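Local coordinates for protein Cag-Z (Helicobacter pylori, PDB 1S2X) that is of unknown function but is encoded in the cag pathogenicity island, which specifies a type IV secretion system, at residues 71-84 / 123-137. The protein carries 1 engineered substitution. Residues are numbered along the deposited sequence; the frame is centred on the assembly and turned at random.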
# COMPACT_ATOMS: atom_id res chain seq x y z
N ILE A 71 -11.96 -12.10 4.43
CA ILE A 71 -10.92 -11.07 4.45
C ILE A 71 -10.08 -11.24 3.19
O ILE A 71 -9.77 -12.35 2.76
CB ILE A 71 -10.01 -11.17 5.67
CG1 ILE A 71 -9.40 -9.85 6.14
CG2 ILE A 71 -8.86 -12.12 5.38
CD1 ILE A 71 -8.01 -9.70 5.57
N SER A 72 -9.71 -10.13 2.55
CA SER A 72 -8.96 -10.27 1.30
C SER A 72 -8.00 -9.11 1.12
O SER A 72 -8.39 -7.95 1.13
CB SER A 72 -9.91 -10.33 0.09
OG SER A 72 -9.36 -11.12 -0.96
N PHE A 73 -6.73 -9.45 0.94
CA PHE A 73 -5.72 -8.43 0.72
C PHE A 73 -5.67 -8.05 -0.76
O PHE A 73 -5.26 -6.95 -1.10
CB PHE A 73 -4.35 -8.91 1.18
CG PHE A 73 -4.28 -9.19 2.67
CD1 PHE A 73 -5.03 -8.43 3.56
CD2 PHE A 73 -3.45 -10.19 3.13
CE1 PHE A 73 -4.95 -8.69 4.91
CE2 PHE A 73 -3.40 -10.47 4.49
CZ PHE A 73 -4.16 -9.72 5.38
N ASP A 74 -6.11 -9.00 -1.58
CA ASP A 74 -6.18 -8.75 -3.03
C ASP A 74 -6.85 -7.42 -3.33
O ASP A 74 -6.45 -6.67 -4.23
CB ASP A 74 -6.91 -9.93 -3.70
CG ASP A 74 -6.06 -11.20 -3.60
OD1 ASP A 74 -6.62 -12.31 -3.59
OD2 ASP A 74 -4.82 -11.07 -3.52
N ALA A 75 -7.88 -7.08 -2.55
CA ALA A 75 -8.56 -5.80 -2.79
C ALA A 75 -7.59 -4.63 -2.62
O ALA A 75 -7.59 -3.70 -3.44
CB ALA A 75 -9.72 -5.66 -1.82
N TYR A 76 -6.78 -4.66 -1.57
CA TYR A 76 -5.83 -3.57 -1.33
C TYR A 76 -4.81 -3.51 -2.48
O TYR A 76 -4.31 -2.41 -2.74
CB TYR A 76 -5.07 -3.68 -0.01
CG TYR A 76 -5.96 -3.75 1.21
CD1 TYR A 76 -5.61 -4.49 2.33
CD2 TYR A 76 -7.17 -3.07 1.23
CE1 TYR A 76 -6.45 -4.55 3.44
CE2 TYR A 76 -8.01 -3.12 2.33
CZ TYR A 76 -7.64 -3.86 3.43
OH TYR A 76 -8.47 -3.92 4.53
N TYR A 77 -4.55 -4.65 -3.08
CA TYR A 77 -3.67 -4.80 -4.23
C TYR A 77 -4.22 -3.95 -5.38
O TYR A 77 -3.48 -3.21 -6.03
CB TYR A 77 -3.51 -6.26 -4.69
CG TYR A 77 -2.57 -6.40 -5.87
CD1 TYR A 77 -1.21 -6.23 -5.71
CD2 TYR A 77 -3.02 -6.69 -7.16
CE1 TYR A 77 -0.32 -6.35 -6.76
CE2 TYR A 77 -2.14 -6.81 -8.22
CZ TYR A 77 -0.79 -6.64 -8.03
OH TYR A 77 0.12 -6.76 -9.06
N ASN A 78 -5.53 -4.09 -5.59
CA ASN A 78 -6.22 -3.38 -6.66
C ASN A 78 -6.33 -1.89 -6.33
O ASN A 78 -6.16 -1.05 -7.22
CB ASN A 78 -7.59 -3.97 -6.93
CG ASN A 78 -7.63 -5.44 -7.28
OD1 ASN A 78 -6.68 -6.08 -7.75
ND2 ASN A 78 -8.79 -6.04 -7.04
N TYR A 79 -6.62 -1.57 -5.07
CA TYR A 79 -6.67 -0.17 -4.65
C TYR A 79 -5.37 0.53 -5.05
O TYR A 79 -5.38 1.57 -5.71
CB TYR A 79 -6.93 -0.01 -3.15
CG TYR A 79 -6.63 1.40 -2.67
CD1 TYR A 79 -7.51 2.45 -2.95
CD2 TYR A 79 -5.48 1.69 -1.96
CE1 TYR A 79 -7.23 3.73 -2.52
CE2 TYR A 79 -5.20 2.97 -1.53
CZ TYR A 79 -6.08 4.00 -1.82
OH TYR A 79 -5.80 5.28 -1.38
N LEU A 80 -4.23 -0.05 -4.66
CA LEU A 80 -2.95 0.56 -4.99
C LEU A 80 -2.71 0.65 -6.49
O LEU A 80 -2.20 1.69 -6.94
CB LEU A 80 -1.81 -0.21 -4.33
CG LEU A 80 -1.79 -0.00 -2.81
CD1 LEU A 80 -0.79 -0.95 -2.16
CD2 LEU A 80 -1.49 1.46 -2.52
N ASN A 81 -3.04 -0.40 -7.23
CA ASN A 81 -2.86 -0.34 -8.69
C ASN A 81 -3.68 0.79 -9.28
O ASN A 81 -3.20 1.59 -10.09
CB ASN A 81 -3.22 -1.68 -9.34
CG ASN A 81 -2.81 -1.76 -10.79
OD1 ASN A 81 -1.78 -2.36 -11.14
ND2 ASN A 81 -3.61 -1.16 -11.68
N ASN A 82 -4.95 0.89 -8.90
CA ASN A 82 -5.84 1.95 -9.38
C ASN A 82 -5.28 3.33 -9.07
O ASN A 82 -5.24 4.21 -9.92
CB ASN A 82 -7.22 1.83 -8.74
CG ASN A 82 -7.90 0.53 -9.13
OD1 ASN A 82 -7.35 -0.23 -9.93
ND2 ASN A 82 -9.07 0.29 -8.56
N LEU A 83 -4.86 3.51 -7.82
CA LEU A 83 -4.28 4.76 -7.36
C LEU A 83 -3.03 5.13 -8.14
O LEU A 83 -2.85 6.26 -8.59
CB LEU A 83 -3.91 4.66 -5.87
CG LEU A 83 -3.23 5.92 -5.33
CD1 LEU A 83 -4.13 6.60 -4.32
CD2 LEU A 83 -1.87 5.60 -4.73
N VAL A 84 -2.13 4.16 -8.28
CA VAL A 84 -0.88 4.39 -8.99
C VAL A 84 -1.13 4.79 -10.44
O VAL A 84 -0.48 5.71 -10.94
CB VAL A 84 0.04 3.16 -8.93
CG1 VAL A 84 1.22 3.29 -9.90
CG2 VAL A 84 0.53 2.97 -7.50
N THR A 123 2.62 8.01 -4.16
CA THR A 123 2.27 6.61 -4.37
C THR A 123 2.99 5.72 -3.36
O THR A 123 2.35 4.84 -2.78
CB THR A 123 2.60 6.08 -5.78
OG1 THR A 123 3.98 6.31 -6.07
CG2 THR A 123 1.79 6.83 -6.83
N CYS A 124 4.28 5.97 -3.19
CA CYS A 124 5.10 5.18 -2.27
C CYS A 124 4.60 5.31 -0.83
O CYS A 124 4.67 4.35 -0.05
CB CYS A 124 6.57 5.59 -2.39
SG CYS A 124 7.41 4.79 -3.78
N ASP A 125 4.07 6.46 -0.43
CA ASP A 125 3.53 6.57 0.92
C ASP A 125 2.22 5.80 1.01
O ASP A 125 1.87 5.23 2.04
CB ASP A 125 3.29 8.02 1.34
CG ASP A 125 4.57 8.81 1.54
OD1 ASP A 125 5.67 8.23 1.50
OD2 ASP A 125 4.46 10.05 1.74
N GLU A 126 1.43 5.78 -0.07
CA GLU A 126 0.17 5.04 0.09
C GLU A 126 0.43 3.54 0.12
O GLU A 126 -0.28 2.83 0.84
CB GLU A 126 -0.84 5.39 -0.99
CG GLU A 126 -1.62 6.67 -0.71
CD GLU A 126 -2.60 6.48 0.44
OE1 GLU A 126 -2.41 7.15 1.47
OE2 GLU A 126 -3.53 5.67 0.32
N VAL A 127 1.41 3.04 -0.62
CA VAL A 127 1.79 1.63 -0.55
C VAL A 127 2.31 1.26 0.83
O VAL A 127 2.03 0.18 1.35
CB VAL A 127 2.88 1.26 -1.58
CG1 VAL A 127 3.33 -0.17 -1.38
CG2 VAL A 127 2.39 1.44 -3.01
N ALA A 128 3.08 2.12 1.49
CA ALA A 128 3.56 1.86 2.85
C ALA A 128 2.44 1.85 3.87
O ALA A 128 2.39 1.11 4.86
CB ALA A 128 4.59 2.90 3.26
N ARG A 129 1.45 2.71 3.65
CA ARG A 129 0.33 2.72 4.58
C ARG A 129 -0.44 1.41 4.49
O ARG A 129 -0.82 0.77 5.47
CB ARG A 129 -0.52 3.95 4.25
CG ARG A 129 -1.86 3.98 4.96
CD ARG A 129 -2.56 5.31 4.70
NE ARG A 129 -3.43 5.20 3.53
CZ ARG A 129 -4.66 4.70 3.58
NH1 ARG A 129 -5.16 4.26 4.73
NH2 ARG A 129 -5.40 4.63 2.49
N ILE A 130 -0.69 1.00 3.25
CA ILE A 130 -1.43 -0.23 3.00
C ILE A 130 -0.57 -1.41 3.47
O ILE A 130 -1.12 -2.36 4.03
CB ILE A 130 -1.82 -0.44 1.54
CG1 ILE A 130 -3.23 0.09 1.20
CG2 ILE A 130 -1.75 -1.91 1.16
CD1 ILE A 130 -3.48 1.50 1.69
N SER A 131 0.74 -1.31 3.23
CA SER A 131 1.62 -2.38 3.69
C SER A 131 1.58 -2.54 5.21
O SER A 131 1.48 -3.66 5.72
CB SER A 131 3.06 -2.12 3.25
OG SER A 131 3.86 -3.21 3.69
N ASP A 132 1.65 -1.44 5.94
CA ASP A 132 1.52 -1.44 7.40
C ASP A 132 0.18 -2.01 7.84
O ASP A 132 0.09 -2.79 8.79
CB ASP A 132 1.68 -0.01 7.93
CG ASP A 132 3.11 0.49 7.94
OD1 ASP A 132 3.31 1.70 8.14
OD2 ASP A 132 4.05 -0.31 7.76
N LEU A 133 -0.92 -1.65 7.18
CA LEU A 133 -2.21 -2.22 7.58
C LEU A 133 -2.25 -3.73 7.38
O LEU A 133 -2.76 -4.47 8.21
CB LEU A 133 -3.33 -1.55 6.77
CG LEU A 133 -4.74 -2.11 6.92
CD1 LEU A 133 -5.35 -1.74 8.27
CD2 LEU A 133 -5.61 -1.59 5.77
N VAL A 134 -1.71 -4.22 6.27
CA VAL A 134 -1.84 -5.65 6.03
C VAL A 134 -0.99 -6.44 7.02
O VAL A 134 -1.40 -7.50 7.50
CB VAL A 134 -1.46 -6.01 4.58
CG1 VAL A 134 -1.37 -7.52 4.40
CG2 VAL A 134 -2.50 -5.43 3.63
N ALA A 135 0.18 -5.88 7.31
CA ALA A 135 1.07 -6.47 8.29
C ALA A 135 0.40 -6.52 9.67
O ALA A 135 0.67 -7.46 10.43
CB ALA A 135 2.38 -5.70 8.38
N SER A 136 -0.44 -5.55 10.00
CA SER A 136 -1.09 -5.58 11.31
C SER A 136 -2.13 -6.67 11.49
O SER A 136 -2.66 -6.75 12.61
CB SER A 136 -1.77 -4.21 11.57
OG SER A 136 -3.04 -4.23 10.94
N TYR A 137 -2.44 -7.50 10.49
CA TYR A 137 -3.32 -8.67 10.69
C TYR A 137 -2.65 -9.81 11.44
O TYR A 137 -3.23 -10.82 11.84
CB TYR A 137 -3.83 -9.17 9.33
CG TYR A 137 -5.09 -8.42 8.91
CD1 TYR A 137 -6.34 -8.94 9.21
CD2 TYR A 137 -5.01 -7.20 8.24
CE1 TYR A 137 -7.50 -8.28 8.85
CE2 TYR A 137 -6.16 -6.52 7.88
CZ TYR A 137 -7.40 -7.07 8.19
OH TYR A 137 -8.56 -6.42 7.83
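Tyr76, Leu80 and Val84 face Ile130, Val127 and Thr123 across two helix segments that run antiparallel, their axes 173° apart in direction and 10.4 Å apart at closest approach. Leu80 is wedged between two turns: its CD1 lies 3.6 Å from Ile130 CG2, while CD2 packs beside Val127 CG2 and the backbone of Glu126. At the aromatic end, Val134 CG1 sits 3.5 Å from the centroid of the Phe73 ring, almost on its normal, a CH-pi contact over the ring centre. The other methyl, CG2, abuts the edge of the Tyr76 ring at CD1. Phe73 in turn directs its edge at the face of Tyr137 in a T-shaped pair with planes at 67°, and Ile71 CD1 meets that same ring over a face. Tyr79, its CG anti to the backbone N (chi1 166°), extends its ring past Ile130 CD1, and its OH donates to Glu126 OE2 at 2.9 Å, from above the carboxylate plane. Arg129 grips this carboxylate side-on, NH2 reaching OE2 at 3.0 Å and NE reaching OE1, so OE2 accepts from two donors and the carboxylate's rotation is restrained. Helix 161-183 adds Leu168 against Leu80 and Phe164 against Val134, making this interface part of the antiparallel helical bundle at the centre of the all-helical CagZ fold.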